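Local structure of R.Ecl18kI (Enterobacter cloacae, 2GB7) at residues G165-T170 and E273-S278; T183-R188 and M204-L209; N225-T230 and R244-E249. The protein cuts double-stranded DNA at 5'-CCNGG-3' sites as a type II restriction endonuclease that flips nucleotides out of the helix while reading its target. The protein carries 1 engineered substitution. All coordinates share one frame; numbering follows the deposited sequence.

Interaction 1: residues G165-T170 and E273-S278. Engineered in segment 273-278: Gln277 (natural residue Arg).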
loop_
_atom_site.group_PDB
_atom_site.type_symbol
_atom_site.label_atom_id
_atom_site.label_comp_id
_atom_site.label_asym_id
_atom_site.label_seq_id
_atom_site.Cartn_x
_atom_site.Cartn_y
_atom_site.Cartn_z
ATOM N N GLY F 165 27.450 8.010 4.534
ATOM C CA GLY F 165 27.075 7.493 5.822
ATOM C C GLY F 165 26.172 8.481 6.496
ATOM O O GLY F 165 26.138 9.657 6.107
ATOM N N VAL F 166 25.451 8.004 7.512
ATOM C CA VAL F 166 24.567 8.889 8.295
ATOM C C VAL F 166 25.308 9.990 9.075
ATOM O O VAL F 166 24.809 11.098 9.173
ATOM C CB VAL F 166 23.604 8.105 9.234
ATOM C CG1 VAL F 166 22.667 7.251 8.392
ATOM C CG2 VAL F 166 24.369 7.229 10.223
ATOM N N VAL F 167 26.491 9.695 9.614
ATOM C CA VAL F 167 27.229 10.710 10.391
ATOM C C VAL F 167 27.605 11.889 9.504
ATOM O O VAL F 167 27.385 13.059 9.861
ATOM C CB VAL F 167 28.459 10.104 11.089
ATOM C CG1 VAL F 167 29.361 11.188 11.730
ATOM C CG2 VAL F 167 28.019 9.133 12.149
ATOM N N GLN F 168 28.167 11.566 8.341
ATOM C CA GLN F 168 28.547 12.594 7.388
ATOM C C GLN F 168 27.326 13.330 6.897
ATOM O O GLN F 168 27.365 14.546 6.789
ATOM C CB GLN F 168 29.244 11.989 6.186
ATOM C CG GLN F 168 30.601 11.376 6.530
ATOM C CD GLN F 168 30.485 9.871 6.804
ATOM O OE1 GLN F 168 29.476 9.377 7.331
ATOM N NE2 GLN F 168 31.530 9.136 6.436
ATOM N N TYR F 169 26.264 12.595 6.568
ATOM C CA TYR F 169 25.030 13.226 6.093
ATOM C C TYR F 169 24.500 14.262 7.100
ATOM O O TYR F 169 24.155 15.386 6.730
ATOM C CB TYR F 169 23.949 12.170 5.761
ATOM C CG TYR F 169 22.734 12.838 5.168
ATOM C CD1 TYR F 169 22.636 13.046 3.802
ATOM C CD2 TYR F 169 21.712 13.339 5.991
ATOM C CE1 TYR F 169 21.549 13.705 3.246
ATOM C CE2 TYR F 169 20.615 13.981 5.439
ATOM C CZ TYR F 169 20.561 14.175 4.066
ATOM O OH TYR F 169 19.485 14.824 3.510
ATOM N N THR F 170 24.508 13.890 8.371
ATOM C CA THR F 170 23.978 14.724 9.450
ATOM C C THR F 170 24.806 15.985 9.605
ATOM O O THR F 170 24.276 17.065 9.871
ATOM C CB THR F 170 23.940 13.925 10.733
ATOM O OG1 THR F 170 23.003 12.858 10.553
ATOM C CG2 THR F 170 23.526 14.764 11.964
ATOM N N GLU F 273 35.199 8.830 15.436
ATOM C CA GLU F 273 34.665 7.828 16.356
ATOM C C GLU F 273 33.163 7.549 16.154
ATOM O O GLU F 273 32.718 6.420 16.347
ATOM C CB GLU F 273 35.059 8.100 17.812
ATOM C CG GLU F 273 34.226 9.104 18.560
ATOM N N GLU F 274 32.399 8.549 15.722
ATOM C CA GLU F 274 30.987 8.329 15.407
ATOM C C GLU F 274 30.831 7.457 14.177
ATOM O O GLU F 274 29.956 6.588 14.124
ATOM C CB GLU F 274 30.261 9.639 15.158
ATOM C CG GLU F 274 30.143 10.549 16.364
ATOM C CD GLU F 274 29.485 11.855 15.989
ATOM O OE1 GLU F 274 30.208 12.868 15.877
ATOM O OE2 GLU F 274 28.253 11.857 15.764
ATOM N N ILE F 275 31.674 7.706 13.181
ATOM C CA ILE F 275 31.628 6.915 11.962
ATOM C C ILE F 275 31.974 5.476 12.318
ATOM O O ILE F 275 31.260 4.571 11.938
ATOM C CB ILE F 275 32.573 7.451 10.881
ATOM C CG1 ILE F 275 32.069 8.805 10.387
ATOM C CG2 ILE F 275 32.723 6.432 9.727
ATOM C CD1 ILE F 275 33.070 9.580 9.559
ATOM N N GLN F 276 33.058 5.297 13.072
ATOM C CA GLN F 276 33.486 3.993 13.547
ATOM C C GLN F 276 32.331 3.267 14.237
ATOM O O GLN F 276 32.059 2.103 13.940
ATOM C CB GLN F 276 34.702 4.144 14.471
ATOM C CG GLN F 276 35.101 2.881 15.184
ATOM C CD GLN F 276 36.364 3.046 15.986
ATOM O OE1 GLN F 276 37.460 3.101 15.428
ATOM N NE2 GLN F 276 36.226 3.117 17.304
ATOM N N GLN F 277 31.632 3.967 15.130
ATOM C CA GLN F 277 30.464 3.414 15.832
ATOM C C GLN F 277 29.382 2.925 14.873
ATOM O O GLN F 277 28.853 1.815 15.024
ATOM C CB GLN F 277 29.856 4.456 16.785
ATOM C CG GLN F 277 30.652 4.715 18.050
ATOM C CD GLN F 277 30.019 5.785 18.938
ATOM O OE1 GLN F 277 29.496 6.791 18.452
ATOM N NE2 GLN F 277 30.068 5.571 20.255
ATOM N N SER F 278 29.057 3.762 13.896
ATOM C CA SER F 278 28.046 3.445 12.895
ATOM C C SER F 278 28.389 2.176 12.103
ATOM O O SER F 278 27.542 1.323 11.895
ATOM C CB SER F 278 27.870 4.625 11.939
ATOM O OG SER F 278 26.790 4.367 11.057
#

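Interaction 2: residues T183-R188 and M204-L209. With nucleotides of chain B.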
loop_
_atom_site.group_PDB
_atom_site.type_symbol
_atom_site.label_atom_id
_atom_site.label_comp_id
_atom_site.label_asym_id
_atom_site.label_seq_id
_atom_site.Cartn_x
_atom_site.Cartn_y
_atom_site.Cartn_z
ATOM N N THR F 183 9.433 -1.498 -5.366
ATOM C CA THR F 183 9.406 -2.409 -6.504
ATOM C C THR F 183 8.393 -1.950 -7.549
ATOM O O THR F 183 8.682 -1.979 -8.749
ATOM C CB THR F 183 9.096 -3.846 -6.052
ATOM O OG1 THR F 183 7.891 -3.848 -5.275
ATOM C CG2 THR F 183 10.263 -4.409 -5.248
ATOM N N THR F 184 7.197 -1.563 -7.078
ATOM C CA THR F 184 6.167 -0.916 -7.909
ATOM C C THR F 184 5.784 0.359 -7.193
ATOM O O THR F 184 6.010 0.473 -5.976
ATOM C CB THR F 184 4.900 -1.779 -8.080
ATOM O OG1 THR F 184 4.455 -2.254 -6.804
ATOM C CG2 THR F 184 5.177 -2.979 -9.007
ATOM N N LEU F 185 5.242 1.309 -7.944
ATOM C CA LEU F 185 4.896 2.644 -7.426
ATOM C C LEU F 185 3.453 2.809 -7.026
ATOM O O LEU F 185 3.182 3.441 -6.001
ATOM C CB LEU F 185 5.263 3.754 -8.426
ATOM C CG LEU F 185 6.743 3.825 -8.790
ATOM C CD1 LEU F 185 7.093 5.122 -9.586
ATOM C CD2 LEU F 185 7.631 3.771 -7.542
ATOM N N ARG F 186 2.521 2.258 -7.816
ATOM C CA ARG F 186 1.108 2.632 -7.682
ATOM C C ARG F 186 0.966 4.128 -7.372
ATOM O O ARG F 186 1.565 4.972 -8.077
ATOM C CB ARG F 186 0.394 1.735 -6.655
ATOM C CG ARG F 186 0.363 0.246 -7.051
ATOM C CD ARG F 186 -0.548 0.040 -8.277
ATOM N NE ARG F 186 -0.766 -1.380 -8.554
ATOM C CZ ARG F 186 0.041 -2.139 -9.286
ATOM N NH1 ARG F 186 1.124 -1.621 -9.864
ATOM N NH2 ARG F 186 -0.264 -3.431 -9.480
ATOM N N GLU F 187 0.198 4.466 -6.334
ATOM C CA GLU F 187 0.177 5.852 -5.802
ATOM C C GLU F 187 1.181 6.124 -4.662
ATOM O O GLU F 187 1.340 7.274 -4.175
ATOM C CB GLU F 187 -1.241 6.182 -5.336
ATOM C CG GLU F 187 -1.439 5.926 -3.871
ATOM C CD GLU F 187 -1.469 4.445 -3.465
ATOM O OE1 GLU F 187 -1.432 3.543 -4.339
ATOM O OE2 GLU F 187 -1.519 4.189 -2.229
ATOM N N ARG F 188 1.842 5.054 -4.232
ATOM C CA ARG F 188 2.790 5.070 -3.112
ATOM C C ARG F 188 4.016 5.920 -3.323
ATOM O O ARG F 188 4.636 6.291 -2.330
ATOM C CB ARG F 188 3.195 3.636 -2.742
ATOM C CG ARG F 188 1.986 2.870 -2.097
ATOM C CD ARG F 188 2.313 1.363 -1.855
ATOM N NE ARG F 188 2.322 0.569 -3.080
ATOM C CZ ARG F 188 3.387 0.268 -3.818
ATOM N NH1 ARG F 188 4.635 0.706 -3.518
ATOM N NH2 ARG F 188 3.202 -0.430 -4.915
ATOM N N MET F 204 16.458 12.947 -4.027
ATOM C CA MET F 204 16.435 11.526 -3.675
ATOM C C MET F 204 16.293 10.711 -4.944
ATOM O O MET F 204 15.514 11.045 -5.854
ATOM C CB MET F 204 15.298 11.181 -2.686
ATOM C CG MET F 204 15.540 9.897 -1.810
ATOM S SD MET F 204 14.149 9.449 -0.803
ATOM C CE MET F 204 13.622 11.037 -0.170
ATOM N N TYR F 205 17.018 9.618 -4.973
ATOM C CA TYR F 205 16.882 8.685 -6.097
ATOM C C TYR F 205 15.885 7.644 -5.649
ATOM O O TYR F 205 16.013 7.106 -4.550
ATOM C CB TYR F 205 18.216 8.016 -6.373
ATOM C CG TYR F 205 19.209 9.026 -6.942
ATOM C CD1 TYR F 205 19.460 9.064 -8.300
ATOM C CD2 TYR F 205 19.818 9.958 -6.105
ATOM C CE1 TYR F 205 20.347 9.995 -8.840
ATOM C CE2 TYR F 205 20.651 10.913 -6.618
ATOM C CZ TYR F 205 20.927 10.914 -7.990
ATOM O OH TYR F 205 21.810 11.836 -8.511
ATOM N N LEU F 206 14.919 7.352 -6.518
ATOM C CA LEU F 206 13.839 6.388 -6.236
ATOM C C LEU F 206 13.977 5.237 -7.197
ATOM O O LEU F 206 13.603 5.339 -8.378
ATOM C CB LEU F 206 12.478 7.055 -6.391
ATOM C CG LEU F 206 11.267 6.112 -6.282
ATOM C CD1 LEU F 206 11.333 5.442 -4.925
ATOM C CD2 LEU F 206 9.912 6.862 -6.484
ATOM N N ALA F 207 14.571 4.166 -6.698
ATOM C CA ALA F 207 14.806 2.979 -7.527
ATOM C C ALA F 207 13.517 2.198 -7.675
ATOM O O ALA F 207 12.859 1.930 -6.672
ATOM C CB ALA F 207 15.820 2.097 -6.859
ATOM N N THR F 208 13.199 1.739 -8.892
ATOM C CA THR F 208 11.952 0.948 -9.074
ATOM C C THR F 208 12.069 -0.024 -10.212
ATOM O O THR F 208 12.928 0.134 -11.062
ATOM C CB THR F 208 10.707 1.881 -9.322
ATOM O OG1 THR F 208 9.490 1.117 -9.254
ATOM C CG2 THR F 208 10.780 2.549 -10.687
ATOM N N LEU F 209 11.223 -1.060 -10.199
ATOM C CA LEU F 209 11.109 -1.973 -11.320
ATOM C C LEU F 209 9.837 -1.732 -12.131
ATOM O O LEU F 209 9.594 -2.413 -13.130
ATOM C CB LEU F 209 11.142 -3.420 -10.802
ATOM C CG LEU F 209 12.492 -3.759 -10.176
ATOM C CD1 LEU F 209 12.549 -5.154 -9.633
ATOM C CD2 LEU F 209 13.662 -3.524 -11.157
ATOM P P DC B 4 8.151 -1.841 -1.708
ATOM O OP1 DC B 4 9.209 -2.166 -2.694
ATOM O OP2 DC B 4 7.717 -0.428 -1.524
ATOM O "O5'" DC B 4 6.853 -2.703 -2.036
ATOM C "C5'" DC B 4 6.926 -4.118 -2.123
ATOM C "C4'" DC B 4 5.550 -4.690 -2.373
ATOM O "O4'" DC B 4 4.717 -4.432 -1.217
ATOM C "C3'" DC B 4 4.817 -4.095 -3.577
ATOM O "O3'" DC B 4 4.081 -5.115 -4.256
ATOM C "C2'" DC B 4 3.855 -3.103 -2.946
ATOM C "C1'" DC B 4 3.531 -3.761 -1.613
ATOM N N1 DC B 4 3.176 -2.804 -0.556
ATOM C C2 DC B 4 2.042 -3.049 0.241
ATOM O O2 DC B 4 1.416 -4.110 0.098
ATOM N N3 DC B 4 1.665 -2.122 1.149
ATOM C C4 DC B 4 2.373 -0.994 1.289
ATOM N N4 DC B 4 1.924 -0.080 2.159
ATOM C C5 DC B 4 3.558 -0.748 0.535
ATOM C C6 DC B 4 3.918 -1.672 -0.368
ATOM P P DG B 6 1.880 -11.126 -4.544
ATOM O OP1 DG B 6 2.099 -10.758 -3.122
ATOM O OP2 DG B 6 1.375 -12.484 -4.878
ATOM O "O5'" DG B 6 0.867 -10.094 -5.206
ATOM C "C5'" DG B 6 0.908 -8.702 -4.893
ATOM C "C4'" DG B 6 -0.189 -7.987 -5.646
ATOM O "O4'" DG B 6 -0.419 -6.663 -5.119
ATOM C "C3'" DG B 6 0.067 -7.801 -7.140
ATOM O "O3'" DG B 6 -1.175 -7.954 -7.824
ATOM C "C2'" DG B 6 0.514 -6.353 -7.231
ATOM C "C1'" DG B 6 -0.390 -5.742 -6.191
ATOM N N9 DG B 6 -0.021 -4.443 -5.651
ATOM C C8 DG B 6 1.056 -3.648 -5.966
ATOM N N7 DG B 6 1.062 -2.519 -5.306
ATOM C C5 DG B 6 -0.076 -2.583 -4.511
ATOM C C6 DG B 6 -0.615 -1.648 -3.587
ATOM O O6 DG B 6 -0.188 -0.529 -3.286
ATOM N N1 DG B 6 -1.781 -2.130 -2.991
ATOM C C2 DG B 6 -2.357 -3.350 -3.256
ATOM N N2 DG B 6 -3.471 -3.653 -2.574
ATOM N N3 DG B 6 -1.875 -4.214 -4.126
ATOM C C4 DG B 6 -0.742 -3.770 -4.708
ATOM P P DG B 7 -1.184 -8.378 -9.369
ATOM O OP1 DG B 7 -0.327 -9.584 -9.486
ATOM O OP2 DG B 7 -0.886 -7.182 -10.190
ATOM O "O5'" DG B 7 -2.697 -8.804 -9.626
ATOM C "C5'" DG B 7 -3.337 -9.735 -8.764
ATOM C "C4'" DG B 7 -4.710 -9.233 -8.383
ATOM O "O4'" DG B 7 -4.582 -8.012 -7.613
ATOM C "C3'" DG B 7 -5.632 -8.898 -9.554
ATOM O "O3'" DG B 7 -6.965 -9.260 -9.178
ATOM C "C2'" DG B 7 -5.473 -7.395 -9.697
ATOM C "C1'" DG B 7 -5.270 -6.952 -8.259
ATOM N N9 DG B 7 -4.469 -5.743 -8.091
ATOM C C8 DG B 7 -3.330 -5.393 -8.772
ATOM N N7 DG B 7 -2.821 -4.257 -8.371
ATOM C C5 DG B 7 -3.681 -3.831 -7.371
ATOM C C6 DG B 7 -3.647 -2.665 -6.560
ATOM O O6 DG B 7 -2.815 -1.753 -6.557
ATOM N N1 DG B 7 -4.720 -2.625 -5.679
ATOM C C2 DG B 7 -5.699 -3.582 -5.579
ATOM N N2 DG B 7 -6.651 -3.363 -4.664
ATOM N N3 DG B 7 -5.739 -4.676 -6.324
ATOM C C4 DG B 7 -4.708 -4.732 -7.191
#

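Interaction 3: residues N225-T230 and R244-E249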
loop_
_atom_site.group_PDB
_atom_site.type_symbol
_atom_site.label_atom_id
_atom_site.label_comp_id
_atom_site.label_asym_id
_atom_site.label_seq_id
_atom_site.Cartn_x
_atom_site.Cartn_y
_atom_site.Cartn_z
ATOM N N ASN F 225 12.206 17.076 -6.741
ATOM C CA ASN F 225 13.598 16.644 -6.758
ATOM C C ASN F 225 13.762 15.167 -6.383
ATOM O O ASN F 225 14.730 14.766 -5.736
ATOM C CB ASN F 225 14.443 17.560 -5.885
ATOM C CG ASN F 225 14.442 18.956 -6.415
ATOM O OD1 ASN F 225 14.946 19.217 -7.508
ATOM N ND2 ASN F 225 13.904 19.864 -5.646
ATOM N N VAL F 226 12.832 14.367 -6.862
ATOM C CA VAL F 226 12.928 12.917 -6.764
ATOM C C VAL F 226 13.115 12.404 -8.181
ATOM O O VAL F 226 12.341 12.765 -9.071
ATOM C CB VAL F 226 11.641 12.316 -6.171
ATOM C CG1 VAL F 226 11.719 10.804 -6.180
ATOM C CG2 VAL F 226 11.443 12.787 -4.731
ATOM N N VAL F 227 14.157 11.609 -8.390
ATOM C CA VAL F 227 14.435 11.091 -9.732
ATOM C C VAL F 227 14.225 9.606 -9.735
ATOM O O VAL F 227 14.793 8.914 -8.898
ATOM C CB VAL F 227 15.889 11.370 -10.157
ATOM C CG1 VAL F 227 16.076 10.932 -11.579
ATOM C CG2 VAL F 227 16.168 12.848 -10.051
ATOM N N VAL F 228 13.393 9.124 -10.666
ATOM C CA VAL F 228 13.132 7.690 -10.797
ATOM C C VAL F 228 14.295 7.057 -11.548
ATOM O O VAL F 228 14.815 7.620 -12.547
ATOM C CB VAL F 228 11.835 7.410 -11.545
ATOM C CG1 VAL F 228 11.554 5.892 -11.622
ATOM C CG2 VAL F 228 10.676 8.156 -10.841
ATOM N N VAL F 229 14.711 5.920 -11.010
ATOM C CA VAL F 229 15.855 5.138 -11.496
ATOM C C VAL F 229 15.293 3.754 -11.777
ATOM O O VAL F 229 14.667 3.145 -10.910
ATOM C CB VAL F 229 16.961 5.050 -10.444
ATOM C CG1 VAL F 229 18.098 4.169 -10.915
ATOM C CG2 VAL F 229 17.518 6.448 -10.119
ATOM N N THR F 230 15.488 3.237 -12.982
ATOM C CA THR F 230 14.998 1.870 -13.261
ATOM C C THR F 230 15.999 1.162 -14.161
ATOM O O THR F 230 17.080 1.671 -14.403
ATOM C CB THR F 230 13.562 1.889 -13.870
ATOM O OG1 THR F 230 12.965 0.592 -13.810
ATOM C CG2 THR F 230 13.538 2.426 -15.318
ATOM N N ARG F 244 14.253 12.653 -17.788
ATOM C CA ARG F 244 13.925 12.691 -16.358
ATOM C C ARG F 244 13.940 11.325 -15.689
ATOM O O ARG F 244 13.867 11.231 -14.473
ATOM C CB ARG F 244 12.586 13.377 -16.120
ATOM C CG ARG F 244 12.589 14.807 -16.588
ATOM C CD ARG F 244 11.272 15.462 -16.327
ATOM N NE ARG F 244 11.377 16.862 -16.703
ATOM C CZ ARG F 244 10.461 17.780 -16.439
ATOM N NH1 ARG F 244 9.333 17.453 -15.806
ATOM N NH2 ARG F 244 10.685 19.027 -16.812
ATOM N N VAL F 245 14.015 10.266 -16.485
ATOM C CA VAL F 245 14.049 8.915 -15.963
ATOM C C VAL F 245 15.470 8.402 -16.171
ATOM O O VAL F 245 16.024 8.526 -17.284
ATOM C CB VAL F 245 13.012 8.013 -16.698
ATOM C CG1 VAL F 245 13.182 6.564 -16.296
ATOM C CG2 VAL F 245 11.552 8.499 -16.410
ATOM N N LEU F 246 16.072 7.895 -15.104
ATOM C CA LEU F 246 17.491 7.466 -15.153
ATOM C C LEU F 246 17.544 5.956 -15.085
ATOM O O LEU F 246 16.582 5.304 -14.677
ATOM C CB LEU F 246 18.268 8.018 -13.952
ATOM C CG LEU F 246 18.607 9.514 -13.901
ATOM C CD1 LEU F 246 19.470 9.797 -12.654
ATOM C CD2 LEU F 246 19.272 10.015 -15.147
ATOM N N THR F 247 18.677 5.397 -15.490
ATOM C CA THR F 247 18.927 3.970 -15.324
ATOM C C THR F 247 19.785 3.738 -14.092
ATOM O O THR F 247 20.443 4.653 -13.629
ATOM C CB THR F 247 19.697 3.405 -16.517
ATOM O OG1 THR F 247 20.967 4.076 -16.606
ATOM C CG2 THR F 247 18.885 3.600 -17.773
ATOM N N PHE F 248 19.813 2.504 -13.573
ATOM C CA PHE F 248 20.757 2.180 -12.501
ATOM C C PHE F 248 22.192 2.494 -12.896
ATOM O O PHE F 248 22.993 2.855 -12.057
ATOM C CB PHE F 248 20.630 0.729 -12.095
ATOM C CG PHE F 248 19.337 0.451 -11.401
ATOM C CD1 PHE F 248 19.131 0.925 -10.122
ATOM C CD2 PHE F 248 18.311 -0.218 -12.045
ATOM C CE1 PHE F 248 17.884 0.657 -9.465
ATOM C CE2 PHE F 248 17.094 -0.455 -11.419
ATOM C CZ PHE F 248 16.887 -0.007 -10.141
ATOM N N GLU F 249 22.490 2.360 -14.178
ATOM C CA GLU F 249 23.825 2.709 -14.657
ATOM C C GLU F 249 24.193 4.180 -14.410
ATOM O O GLU F 249 25.314 4.490 -13.982
ATOM C CB GLU F 249 23.909 2.341 -16.132
ATOM C CG GLU F 249 24.131 0.849 -16.383
ATOM C CD GLU F 249 22.919 -0.065 -16.119
ATOM O OE1 GLU F 249 21.785 0.419 -15.888
ATOM O OE2 GLU F 249 23.121 -1.305 -16.201
HETATM O O HOH W 1 12.047 10.327 -12.819
#

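Interaction 1: residues G165-T170 and E273-S278
The carbonyl oxygen of Val166, a residue whose CG2 methyl rests on the hydroxyl of Ser278, is gripped twice from one residue of its own helix: Thr170 N reaches Val166 O at 2.9 Å, and Thr170 OG1, also 2.9 Å from Val166 O, comes from the opposite face of the carbonyl plane. Across the contact no hydrogen bond forms, and packing does the work. Val167 carries most of it. With its CG1 anti to the backbone N (chi1 171°), that methyl lies against Ile275 CG1 at 3.8 Å, while the other branch, CG2, meets Glu274 CB, also at 3.8 Å. Gln168 bends at chi2 and runs roughly perpendicular to Ile275, its NE2 3.5 Å from Ile275 CD1; NE2 is hydrogen-bonded to Tyr267 OH. The polar link between the helices runs through Asp140, whose OD2 is hydrogen-bonded to both Val166 N and Ser278 OG. The axes of 166-170 and 273-278 approach to 9.6 Å with their N-to-C directions 138° apart, an oblique, more nearly antiparallel helix pair in which helix 269-285 covers the short helix linking strands 161-163 and 177-181 of the PDDEXK-type nuclease sheet.

Interaction 2: residues T183-R188 and M204-L209
Leu185 and Leu206 lie alongside, pointing opposite ways, CD2 to CD2 at 4.0 Å, and Leu185 stands nearly square to Thr208, laying CD2 3.7 Å from Thr208 OG1, which is itself hydrogen-bonded to Lys182 O. Beside this apolar meeting, Leu209 N donates to Thr183 O at 3.1 Å, tying the loop to the end of the strand region. The loop's arginines turn to the DNA. Arg186 sets one guanidinium face over C8 of DG6 of chain B, offset toward the rim; NE bonds O6 of DG7 of chain B, and NH2 reaches DG7 N7 at 2.9 Å, nearly straight at 170°. Arg188, bent at chi3 (-74°), repeats the scheme on DG6: NE lies 2.7 Å from DG6 O6 and NH2 3.0 Å from DG6 N7. Its guanidinium is sandwiched, Leu185 O over the centre of one face and C2' of DC4 of chain B over the other, offset toward the rim. It is also clamped end-on to Thr184, NH1 to Thr184 O (2.8 Å) and NH2 to Thr184 OG1 (2.9 Å), a hydroxyl also hydrogen-bonded to a DNA phosphate. Thr184 thus helps to fix the rotation of Arg188. The chemistry implies direct readout: each arginine matches a guanine's O6 and N7 acceptors, consistent with recognition of the GG half of CCNGG.

Interaction 3: residues N225-T230 and R244-E249
A beta-alpha-beta unit closes here: strand 226-230 runs into helix 232-238 and returns as strand 245-247, its parallel neighbour at the margin of the sheet, with Val229 beside Leu246 and Thr230 beside Thr247. The ladder is carried by Leu246 N, which bonds Val228 O at 2.9 Å, almost straight (173°) and in the carbonyl plane, and by Thr230 N, which reaches Leu246 O at the same 2.9 Å. Beyond them Phe248 N, at the first turn of helix 248-259, donates to Thr230 O at 3.0 Å; the same oxygen also meets Thr247 CA in a CA-H...O contact of 3.1 Å. Thr247 occupies the N-cap of this helix, so sheet pairing passes straight into helix start. On the face of the sheet bearing Val229 and Leu246, the Phe248 ring receives the Val229 CG1 methyl over its face, 4.0 Å from the centroid and 28° off the normal, a CH-pi contact; helix 49-77 also packs on this ring. Farther back, Val227 CG1 abuts Leu246 CG at 3.7 Å. Where the strands part, a water bridges them, accepting from Val228 N at 2.8 Å and donating to Arg244 O at 2.6 Å.

How the interactions relate
Interactions 2 and 3 share one sheet, since strands 204-207 and 226-230 are neighbours in it, and they touch directly: Thr208 O lies 2.8 Å from Thr230 OG1, a probable hydrogen bond, and Ala207 CB packs on Phe248 CE1. Both are buried. Their chemistry nevertheless diverges with position, interaction 3 resting on backbone pairing with aliphatic and CH-pi packing at an outer strand, interaction 2 holding a loop whose arginines face the DNA. Interaction 1 stands apart, its centre about 27 Å from the centre of either of the others; only partly buried, it joins two helices by side-chain packing without a direct hydrogen bond between them.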